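Local coordinates for phage tail sheath protein (Desulfitobacterium hafniense, PDB 3HXL) that probably polymerises around the tail tube of a contractile phage tail, or of a related prophage-derived particle, to form its sheath, at residues D356-Y365 with L378-Y386; A395-T406 with I418-S427. All coordinates share one frame; numbering follows the deposited sequence.

Contact 1: D356-Y365 with L378-Y386; sequences DFVRIFSKFY and LLKSECINY
The ring of Phe357 turns its edge to the face of Tyr386, a T-shaped pair with planes 68° apart and centroids 5.2 Å from each other, while Cys383 SG lies over one face of the Phe357 ring. The same sulfur sits at the edge of the Phe361 ring, SG to CZ 3.8 Å, and so bridges two aromatic residues one helical turn apart. These groups fill the interface of an antiparallel helix pair in the sheath C-terminal domain, formed by helices 344-364 and 373-392; the short segments run at 144° with axes 11.9 Å apart. Val435 of strand 431-438 also touches Phe357 and Phe361. The Leu379 and Phe361 side chains cross at about a right angle, CD2 to CE1 3.3 Å. At the end near Tyr365, that side chain passes Leu379 obliquely, CE2 to CG 3.9 Å, and its OH makes a weak hydrogen bond to Leu378 O. At the other end Asp356 divides its carboxylate: OD1 takes the salt bridge from Arg359 NH2, and OD2 faces the second helix. Tyr386, whose chi1 of 175° swings the ring away from its own backbone N, reaches toward the first helix, and its OH donates to the anti lone pair of Asp356 OD2 at 2.6 Å.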
loop_
_atom_site.group_PDB
_atom_site.type_symbol
_atom_site.label_atom_id
_atom_site.label_comp_id
_atom_site.label_asym_id
_atom_site.label_seq_id
_atom_site.Cartn_x
_atom_site.Cartn_y
_atom_site.Cartn_z
ATOM N N ASP A 356 -12.976 -11.311 7.143
ATOM C CA ASP A 356 -13.446 -12.572 6.582
ATOM C C ASP A 356 -14.920 -12.801 6.901
ATOM O O ASP A 356 -15.715 -13.086 6.004
ATOM C CB ASP A 356 -12.605 -13.748 7.092
ATOM C CG ASP A 356 -11.161 -13.685 6.611
ATOM O OD1 ASP A 356 -10.910 -13.063 5.558
ATOM O OD2 ASP A 356 -10.282 -14.268 7.278
ATOM N N PHE A 357 -15.293 -12.675 8.171
ATOM C CA PHE A 357 -16.684 -12.865 8.567
ATOM C C PHE A 357 -17.617 -11.985 7.746
ATOM O O PHE A 357 -18.596 -12.470 7.177
ATOM C CB PHE A 357 -16.868 -12.546 10.054
ATOM C CG PHE A 357 -16.540 -13.697 10.969
ATOM C CD1 PHE A 357 -15.763 -14.767 10.522
ATOM C CD2 PHE A 357 -16.981 -13.695 12.284
ATOM C CE1 PHE A 357 -15.432 -15.813 11.378
ATOM C CE2 PHE A 357 -16.656 -14.735 13.149
ATOM C CZ PHE A 357 -15.879 -15.798 12.692
ATOM N N VAL A 358 -17.319 -10.689 7.698
ATOM C CA VAL A 358 -18.136 -9.752 6.940
ATOM C C VAL A 358 -18.302 -10.243 5.503
ATOM O O VAL A 358 -19.388 -10.153 4.929
ATOM C CB VAL A 358 -17.506 -8.337 6.915
ATOM C CG1 VAL A 358 -18.268 -7.445 5.941
ATOM C CG2 VAL A 358 -17.545 -7.726 8.310
ATOM N N ARG A 359 -17.225 -10.776 4.935
ATOM C CA ARG A 359 -17.243 -11.276 3.566
ATOM C C ARG A 359 -18.052 -12.569 3.432
ATOM O O ARG A 359 -18.888 -12.696 2.537
ATOM C CB ARG A 359 -15.804 -11.492 3.079
ATOM C CG ARG A 359 -15.677 -12.082 1.685
ATOM C CD ARG A 359 -14.232 -12.014 1.199
ATOM N NE ARG A 359 -13.310 -12.704 2.099
ATOM C CZ ARG A 359 -13.273 -14.022 2.267
ATOM N NH1 ARG A 359 -14.107 -14.801 1.591
ATOM N NH2 ARG A 359 -12.403 -14.561 3.110
ATOM N N ILE A 360 -17.810 -13.517 4.330
ATOM C CA ILE A 360 -18.510 -14.798 4.305
ATOM C C ILE A 360 -20.013 -14.662 4.524
ATOM O O ILE A 360 -20.807 -15.284 3.820
ATOM C CB ILE A 360 -17.957 -15.752 5.382
ATOM C CG1 ILE A 360 -16.457 -15.952 5.170
ATOM C CG2 ILE A 360 -18.693 -17.081 5.337
ATOM C CD1 ILE A 360 -16.091 -16.411 3.776
ATOM N N PHE A 361 -20.402 -13.856 5.505
ATOM C CA PHE A 361 -21.815 -13.669 5.801
ATOM C C PHE A 361 -22.542 -12.904 4.703
ATOM O O PHE A 361 -23.640 -13.282 4.301
ATOM C CB PHE A 361 -21.998 -12.926 7.128
ATOM C CG PHE A 361 -21.292 -13.565 8.288
ATOM C CD1 PHE A 361 -21.099 -14.943 8.335
ATOM C CD2 PHE A 361 -20.839 -12.787 9.349
ATOM C CE1 PHE A 361 -20.458 -15.536 9.417
ATOM C CE2 PHE A 361 -20.199 -13.367 10.435
ATOM C CZ PHE A 361 -20.011 -14.746 10.471
ATOM N N SER A 362 -21.930 -11.827 4.223
ATOM C CA SER A 362 -22.531 -10.999 3.187
ATOM C C SER A 362 -22.646 -11.699 1.839
ATOM O O SER A 362 -23.471 -11.320 1.005
ATOM C CB SER A 362 -21.727 -9.707 3.012
ATOM O OG SER A 362 -21.703 -8.953 4.211
ATOM N N LYS A 363 -21.825 -12.719 1.623
ATOM C CA LYS A 363 -21.842 -13.441 0.357
ATOM C C LYS A 363 -22.668 -14.724 0.362
ATOM O O LYS A 363 -23.548 -14.905 -0.478
ATOM C CB LYS A 363 -20.410 -13.768 -0.078
ATOM C CG LYS A 363 -19.604 -12.569 -0.554
ATOM C CD LYS A 363 -20.089 -12.070 -1.908
ATOM C CE LYS A 363 -19.864 -13.110 -2.998
ATOM N NZ LYS A 363 -20.282 -12.615 -4.341
ATOM N N PHE A 364 -22.389 -15.607 1.312
ATOM C CA PHE A 364 -23.089 -16.882 1.378
ATOM C C PHE A 364 -24.319 -16.902 2.284
ATOM O O PHE A 364 -25.029 -17.906 2.350
ATOM C CB PHE A 364 -22.104 -17.972 1.803
ATOM C CG PHE A 364 -20.806 -17.939 1.044
ATOM C CD1 PHE A 364 -20.789 -18.088 -0.339
ATOM C CD2 PHE A 364 -19.602 -17.736 1.709
ATOM C CE1 PHE A 364 -19.592 -18.036 -1.050
ATOM C CE2 PHE A 364 -18.397 -17.683 1.008
ATOM C CZ PHE A 364 -18.393 -17.833 -0.374
ATOM N N TYR A 365 -24.576 -15.798 2.978
ATOM C CA TYR A 365 -25.731 -15.722 3.863
ATOM C C TYR A 365 -26.567 -14.471 3.617
ATOM O O TYR A 365 -27.787 -14.490 3.776
ATOM C CB TYR A 365 -25.284 -15.762 5.327
ATOM C CG TYR A 365 -24.752 -17.106 5.771
ATOM C CD1 TYR A 365 -23.517 -17.577 5.325
ATOM C CD2 TYR A 365 -25.492 -17.916 6.632
ATOM C CE1 TYR A 365 -23.035 -18.824 5.725
ATOM C CE2 TYR A 365 -25.019 -19.161 7.037
ATOM C CZ TYR A 365 -23.792 -19.607 6.580
ATOM O OH TYR A 365 -23.322 -20.837 6.977
ATOM N N LEU A 378 -26.232 -23.658 10.994
ATOM C CA LEU A 378 -25.367 -23.669 9.822
ATOM C C LEU A 378 -24.301 -22.581 9.899
ATOM O O LEU A 378 -23.149 -22.793 9.512
ATOM C CB LEU A 378 -26.205 -23.490 8.554
ATOM C CG LEU A 378 -25.476 -23.665 7.220
ATOM C CD1 LEU A 378 -24.788 -25.025 7.165
ATOM C CD2 LEU A 378 -26.475 -23.523 6.089
ATOM N N LEU A 379 -24.695 -21.416 10.398
ATOM C CA LEU A 379 -23.780 -20.294 10.537
ATOM C C LEU A 379 -22.727 -20.659 11.582
ATOM O O LEU A 379 -21.539 -20.372 11.420
ATOM C CB LEU A 379 -24.553 -19.054 10.982
ATOM C CG LEU A 379 -24.017 -17.700 10.517
ATOM C CD1 LEU A 379 -24.957 -16.602 10.987
ATOM C CD2 LEU A 379 -22.618 -17.483 11.059
ATOM N N LYS A 380 -23.180 -21.300 12.653
ATOM C CA LYS A 380 -22.303 -21.723 13.734
ATOM C C LYS A 380 -21.262 -22.712 13.223
ATOM O O LYS A 380 -20.083 -22.637 13.580
ATOM C CB LYS A 380 -23.129 -22.369 14.848
ATOM C CG LYS A 380 -22.316 -22.903 16.016
ATOM C CD LYS A 380 -23.229 -23.463 17.094
ATOM C CE LYS A 380 -22.443 -23.938 18.301
ATOM N NZ LYS A 380 -23.342 -24.431 19.380
ATOM N N SER A 381 -21.706 -23.642 12.385
ATOM C CA SER A 381 -20.821 -24.654 11.820
ATOM C C SER A 381 -19.752 -24.025 10.933
ATOM O O SER A 381 -18.587 -24.421 10.974
ATOM C CB SER A 381 -21.629 -25.666 11.003
ATOM O OG SER A 381 -20.773 -26.573 10.325
ATOM N N GLU A 382 -20.146 -23.046 10.127
ATOM C CA GLU A 382 -19.192 -22.398 9.241
ATOM C C GLU A 382 -18.151 -21.595 10.016
ATOM O O GLU A 382 -16.994 -21.512 9.605
ATOM C CB GLU A 382 -19.922 -21.503 8.237
ATOM C CG GLU A 382 -20.807 -22.285 7.272
ATOM C CD GLU A 382 -20.036 -23.341 6.489
ATOM O OE1 GLU A 382 -19.177 -22.963 5.663
ATOM O OE2 GLU A 382 -20.288 -24.547 6.706
ATOM N N CYS A 383 -18.558 -21.014 11.139
ATOM C CA CYS A 383 -17.631 -20.236 11.952
ATOM C C CYS A 383 -16.657 -21.157 12.673
ATOM O O CYS A 383 -15.468 -20.856 12.785
ATOM C CB CYS A 383 -18.401 -19.378 12.954
ATOM S SG CYS A 383 -19.340 -18.060 12.147
ATOM N N ILE A 384 -17.167 -22.281 13.163
ATOM C CA ILE A 384 -16.327 -23.245 13.849
ATOM C C ILE A 384 -15.259 -23.726 12.880
ATOM O O ILE A 384 -14.076 -23.777 13.220
ATOM C CB ILE A 384 -17.152 -24.445 14.340
ATOM C CG1 ILE A 384 -18.103 -23.990 15.448
ATOM C CG2 ILE A 384 -16.235 -25.552 14.840
ATOM C CD1 ILE A 384 -17.403 -23.464 16.674
ATOM N N ASN A 385 -15.672 -24.073 11.667
ATOM C CA ASN A 385 -14.718 -24.537 10.671
ATOM C C ASN A 385 -13.677 -23.465 10.400
ATOM O O ASN A 385 -12.498 -23.768 10.215
ATOM C CB ASN A 385 -15.431 -24.907 9.376
ATOM C CG ASN A 385 -16.333 -26.110 9.544
ATOM O OD1 ASN A 385 -15.974 -27.074 10.224
ATOM N ND2 ASN A 385 -17.503 -26.068 8.921
ATOM N N TYR A 386 -14.120 -22.211 10.380
ATOM C CA TYR A 386 -13.215 -21.094 10.140
ATOM C C TYR A 386 -12.205 -20.999 11.278
ATOM O O TYR A 386 -11.003 -20.874 11.046
ATOM C CB TYR A 386 -13.994 -19.779 10.053
ATOM C CG TYR A 386 -13.105 -18.559 9.924
ATOM C CD1 TYR A 386 -12.689 -18.099 8.674
ATOM C CD2 TYR A 386 -12.646 -17.888 11.058
ATOM C CE1 TYR A 386 -11.837 -17.000 8.559
ATOM C CE2 TYR A 386 -11.796 -16.793 10.955
ATOM C CZ TYR A 386 -11.394 -16.354 9.708
ATOM O OH TYR A 386 -10.539 -15.277 9.609
#

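Contact 2: A395-T406 with I418-S427; sequences AIKNFDGQTDLT and IEAYAWPVDS
The beta hairpin of strands 405-408 and 415-422 forms one end of this contact, within the three-stranded antiparallel sheet of the C-terminal domain. Thr406 and Glu419 are a hydrogen-bonded pair, linked by Thr406 N to Glu419 O (2.8 Å) and Glu419 N to Thr406 O (3.0 Å); Leu405 and Ala420 form the adjacent non-hydrogen-bonded pair. Tyr421 N to Asp404 O continues the ladder. On the sheet face of Leu405 and Ala420, Leu405 CG rests on Ala420 CB at 3.7 Å, and its CD2 meets Ile418 CG2; helix 373-392 covers this face, with Ile384 against Leu405. Before Asp404, residues 400-403 bulge outward, with an Asx turn at Asp400, and the Phe399 ring turns its edge to Tyr421 O, whereas residues 395-397 again lie beside segment 418-427. There Lys397 N donates to Trp423 O (2.8 Å), and Val425 N to Ala395 O. Between this pair of bonds and the hairpin ladder, water 1 accepts from Trp423 N and donates to Lys397 O, 2.8 Å from each. The Lys397 side chain, extended until it bends at chi4 (62°), brings NZ over a face of the indole, 3.6 Å from the centroid of the Trp423 five-membered ring and 21° off its normal: a cation-pi contact. Asn398 ND2 lies over the same face, toward the six-membered ring, its amide plane 81° from the indole. NZ also makes a weak bond to Ser427 O, and this carbonyl together with the pi cloud would be expected to stabilise the ammonium charge.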
loop_
_atom_site.group_PDB
_atom_site.type_symbol
_atom_site.label_atom_id
_atom_site.label_comp_id
_atom_site.label_asym_id
_atom_site.label_seq_id
_atom_site.Cartn_x
_atom_site.Cartn_y
_atom_site.Cartn_z
ATOM N N ALA A 395 -2.584 -19.685 14.119
ATOM C CA ALA A 395 -2.923 -18.266 14.271
ATOM C C ALA A 395 -3.541 -18.098 15.659
ATOM O O ALA A 395 -3.350 -17.078 16.323
ATOM C CB ALA A 395 -3.911 -17.832 13.190
ATOM N N ILE A 396 -4.294 -19.110 16.085
ATOM C CA ILE A 396 -4.908 -19.108 17.408
ATOM C C ILE A 396 -4.636 -20.456 18.050
ATOM O O ILE A 396 -4.163 -21.381 17.390
ATOM C CB ILE A 396 -6.438 -18.900 17.357
ATOM C CG1 ILE A 396 -7.102 -20.064 16.615
ATOM C CG2 ILE A 396 -6.754 -17.559 16.683
ATOM C CD1 ILE A 396 -8.623 -20.039 16.659
ATOM N N LYS A 397 -4.944 -20.574 19.333
ATOM C CA LYS A 397 -4.716 -21.818 20.040
ATOM C C LYS A 397 -5.805 -22.071 21.060
ATOM O O LYS A 397 -6.582 -21.179 21.392
ATOM C CB LYS A 397 -3.358 -21.771 20.740
ATOM C CG LYS A 397 -3.190 -20.564 21.649
ATOM C CD LYS A 397 -1.756 -20.438 22.129
ATOM C CE LYS A 397 -1.582 -19.231 23.034
ATOM N NZ LYS A 397 -2.418 -19.342 24.256
ATOM N N ASN A 398 -5.851 -23.304 21.549
ATOM C CA ASN A 398 -6.824 -23.702 22.552
ATOM C C ASN A 398 -8.265 -23.415 22.134
ATOM O O ASN A 398 -9.089 -23.028 22.962
ATOM C CB ASN A 398 -6.528 -22.996 23.879
ATOM C CG ASN A 398 -5.085 -23.166 24.321
ATOM O OD1 ASN A 398 -4.508 -24.250 24.202
ATOM N ND2 ASN A 398 -4.497 -22.095 24.848
ATOM N N PHE A 399 -8.571 -23.594 20.853
ATOM C CA PHE A 399 -9.932 -23.366 20.389
ATOM C C PHE A 399 -10.708 -24.674 20.435
ATOM O O PHE A 399 -10.331 -25.646 19.782
ATOM C CB PHE A 399 -9.963 -22.834 18.958
ATOM C CG PHE A 399 -11.355 -22.681 18.418
ATOM C CD1 PHE A 399 -12.175 -21.650 18.867
ATOM C CD2 PHE A 399 -11.871 -23.607 17.515
ATOM C CE1 PHE A 399 -13.493 -21.540 18.428
ATOM C CE2 PHE A 399 -13.188 -23.512 17.068
ATOM C CZ PHE A 399 -14.002 -22.475 17.527
ATOM N N ASP A 400 -11.794 -24.686 21.202
ATOM C CA ASP A 400 -12.637 -25.871 21.333
ATOM C C ASP A 400 -14.003 -25.569 20.720
ATOM O O ASP A 400 -14.835 -24.907 21.340
ATOM C CB ASP A 400 -12.811 -26.234 22.811
ATOM C CG ASP A 400 -13.374 -27.631 23.008
ATOM O OD1 ASP A 400 -14.119 -28.109 22.125
ATOM O OD2 ASP A 400 -13.078 -28.244 24.053
ATOM N N GLY A 401 -14.223 -26.055 19.502
ATOM C CA GLY A 401 -15.483 -25.824 18.821
ATOM C C GLY A 401 -16.691 -26.320 19.590
ATOM O O GLY A 401 -17.828 -25.944 19.295
ATOM N N GLN A 402 -16.456 -27.164 20.585
ATOM C CA GLN A 402 -17.551 -27.697 21.379
ATOM C C GLN A 402 -18.036 -26.744 22.460
ATOM O O GLN A 402 -18.991 -27.051 23.168
ATOM C CB GLN A 402 -17.145 -29.025 22.016
ATOM C CG GLN A 402 -17.170 -30.181 21.040
ATOM C CD GLN A 402 -16.975 -31.513 21.720
ATOM O OE1 GLN A 402 -17.470 -31.737 22.825
ATOM N NE2 GLN A 402 -16.266 -32.415 21.057
ATOM N N THR A 403 -17.398 -25.587 22.589
ATOM C CA THR A 403 -17.821 -24.647 23.615
ATOM C C THR A 403 -17.385 -23.202 23.403
ATOM O O THR A 403 -17.925 -22.289 24.027
ATOM C CB THR A 403 -17.319 -25.098 25.000
ATOM O OG1 THR A 403 -17.664 -24.111 25.980
ATOM C CG2 THR A 403 -15.808 -25.285 24.984
ATOM N N ASP A 404 -16.423 -22.992 22.514
ATOM C CA ASP A 404 -15.901 -21.651 22.272
ATOM C C ASP A 404 -16.651 -20.783 21.268
ATOM O O ASP A 404 -16.186 -19.696 20.923
ATOM C CB ASP A 404 -14.425 -21.754 21.881
ATOM C CG ASP A 404 -13.556 -22.211 23.038
ATOM O OD1 ASP A 404 -12.349 -22.455 22.833
ATOM O OD2 ASP A 404 -14.084 -22.320 24.164
ATOM N N LEU A 405 -17.811 -21.242 20.806
ATOM C CA LEU A 405 -18.588 -20.463 19.847
ATOM C C LEU A 405 -20.058 -20.871 19.848
ATOM O O LEU A 405 -20.386 -22.052 19.723
ATOM C CB LEU A 405 -17.996 -20.626 18.446
ATOM C CG LEU A 405 -18.408 -19.629 17.361
ATOM C CD1 LEU A 405 -17.324 -19.580 16.299
ATOM C CD2 LEU A 405 -19.751 -20.020 16.750
ATOM N N THR A 406 -20.935 -19.883 19.995
ATOM C CA THR A 406 -22.373 -20.120 20.023
ATOM C C THR A 406 -23.108 -19.095 19.164
ATOM O O THR A 406 -22.550 -18.053 18.814
ATOM C CB THR A 406 -22.917 -20.038 21.462
ATOM O OG1 THR A 406 -22.641 -18.740 22.007
ATOM C CG2 THR A 406 -22.263 -21.098 22.340
ATOM N N ILE A 418 -23.588 -13.886 17.443
ATOM C CA ILE A 418 -22.586 -14.934 17.554
ATOM C C ILE A 418 -21.548 -14.539 18.592
ATOM O O ILE A 418 -20.999 -13.442 18.541
ATOM C CB ILE A 418 -21.869 -15.155 16.221
ATOM C CG1 ILE A 418 -22.899 -15.379 15.114
ATOM C CG2 ILE A 418 -20.924 -16.345 16.331
ATOM C CD1 ILE A 418 -22.292 -15.474 13.740
ATOM N N GLU A 419 -21.292 -15.433 19.540
ATOM C CA GLU A 419 -20.304 -15.180 20.583
ATOM C C GLU A 419 -19.227 -16.257 20.510
ATOM O O GLU A 419 -19.532 -17.443 20.403
ATOM C CB GLU A 419 -20.963 -15.205 21.965
ATOM C CG GLU A 419 -21.888 -14.027 22.252
ATOM C CD GLU A 419 -22.369 -14.003 23.695
ATOM O OE1 GLU A 419 -23.080 -14.944 24.105
ATOM O OE2 GLU A 419 -22.031 -13.046 24.420
ATOM N N ALA A 420 -17.966 -15.843 20.567
ATOM C CA ALA A 420 -16.870 -16.799 20.502
ATOM C C ALA A 420 -15.659 -16.337 21.297
ATOM O O ALA A 420 -15.546 -15.168 21.667
ATOM C CB ALA A 420 -16.468 -17.020 19.052
ATOM N N TYR A 421 -14.762 -17.275 21.564
ATOM C CA TYR A 421 -13.523 -16.970 22.260
ATOM C C TYR A 421 -12.393 -17.379 21.350
ATOM O O TYR A 421 -12.341 -18.514 20.881
ATOM C CB TYR A 421 -13.414 -17.728 23.579
ATOM C CG TYR A 421 -14.175 -17.075 24.700
ATOM C CD1 TYR A 421 -13.930 -15.746 25.051
ATOM C CD2 TYR A 421 -15.147 -17.780 25.409
ATOM C CE1 TYR A 421 -14.634 -15.137 26.081
ATOM C CE2 TYR A 421 -15.857 -17.179 26.440
ATOM C CZ TYR A 421 -15.596 -15.858 26.770
ATOM O OH TYR A 421 -16.297 -15.262 27.790
ATOM N N ALA A 422 -11.500 -16.434 21.084
ATOM C CA ALA A 422 -10.351 -16.688 20.232
ATOM C C ALA A 422 -9.112 -16.405 21.059
ATOM O O ALA A 422 -9.031 -15.382 21.740
ATOM C CB ALA A 422 -10.387 -15.784 19.017
ATOM N N TRP A 423 -8.149 -17.315 21.002
ATOM C CA TRP A 423 -6.918 -17.157 21.756
ATOM C C TRP A 423 -5.736 -17.013 20.802
ATOM O O TRP A 423 -5.227 -18.007 20.286
ATOM C CB TRP A 423 -6.705 -18.374 22.656
ATOM C CG TRP A 423 -6.095 -18.050 23.972
ATOM C CD1 TRP A 423 -5.085 -17.163 24.214
ATOM C CD2 TRP A 423 -6.432 -18.629 25.236
ATOM N NE1 TRP A 423 -4.774 -17.152 25.552
ATOM C CE2 TRP A 423 -5.586 -18.042 26.203
ATOM C CE3 TRP A 423 -7.369 -19.587 25.648
ATOM C CZ2 TRP A 423 -5.645 -18.385 27.557
ATOM C CZ3 TRP A 423 -7.430 -19.928 26.996
ATOM C CH2 TRP A 423 -6.572 -19.325 27.935
ATOM N N PRO A 424 -5.295 -15.772 20.539
ATOM C CA PRO A 424 -4.160 -15.547 19.635
ATOM C C PRO A 424 -2.915 -16.224 20.199
ATOM O O PRO A 424 -2.699 -16.213 21.409
ATOM C CB PRO A 424 -4.020 -14.026 19.627
ATOM C CG PRO A 424 -5.419 -13.560 19.856
ATOM C CD PRO A 424 -5.894 -14.491 20.949
ATOM N N VAL A 425 -2.102 -16.807 19.327
ATOM C CA VAL A 425 -0.886 -17.485 19.769
ATOM C C VAL A 425 0.028 -16.585 20.593
ATOM O O VAL A 425 0.625 -17.023 21.578
ATOM C CB VAL A 425 -0.086 -18.024 18.575
ATOM C CG1 VAL A 425 -0.807 -19.207 17.966
ATOM C CG2 VAL A 425 0.100 -16.925 17.540
ATOM N N ASP A 426 0.138 -15.325 20.191
ATOM C CA ASP A 426 0.987 -14.385 20.914
ATOM C C ASP A 426 0.168 -13.625 21.951
ATOM O O ASP A 426 0.130 -12.395 21.956
ATOM C CB ASP A 426 1.657 -13.414 19.932
ATOM C CG ASP A 426 0.655 -12.629 19.105
ATOM O OD1 ASP A 426 -0.267 -13.246 18.526
ATOM O OD2 ASP A 426 0.801 -11.391 19.024
ATOM N N SER A 427 -0.483 -14.374 22.834
ATOM C CA SER A 427 -1.314 -13.786 23.875
ATOM C C SER A 427 -1.753 -14.877 24.851
ATOM O O SER A 427 -2.294 -15.902 24.442
ATOM C CB SER A 427 -2.541 -13.123 23.241
ATOM O OG SER A 427 -3.370 -12.513 24.215
HETATM O O HOH W 1 -8.777 -19.932 20.243
HETATM O O HOH W 2 -10.921 -20.247 22.245
#

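How the contacts relate
Contacts 1 and 2 follow one another along the chain and build two layers of the same C-terminal domain, with centres 15 Å apart. The helix pair of contact 1 lies against the sheet to which contact 2 belongs: Leu379 CD2 meets Ile418 CD1 at 3.4 Å, and Cys383 CB meets Leu405 CD1 at 3.5 Å. Leu379, Cys383, Leu405 and Ile418 are all buried, so the inner sides of both contacts share one apolar core. Their outer parts differ. Side chains carry contact 1, which has polar bonds near its two ends, whereas contact 2 is tied mostly by backbone hydrogen bonds and water, with Lys397 and Trp423 in a partly exposed setting.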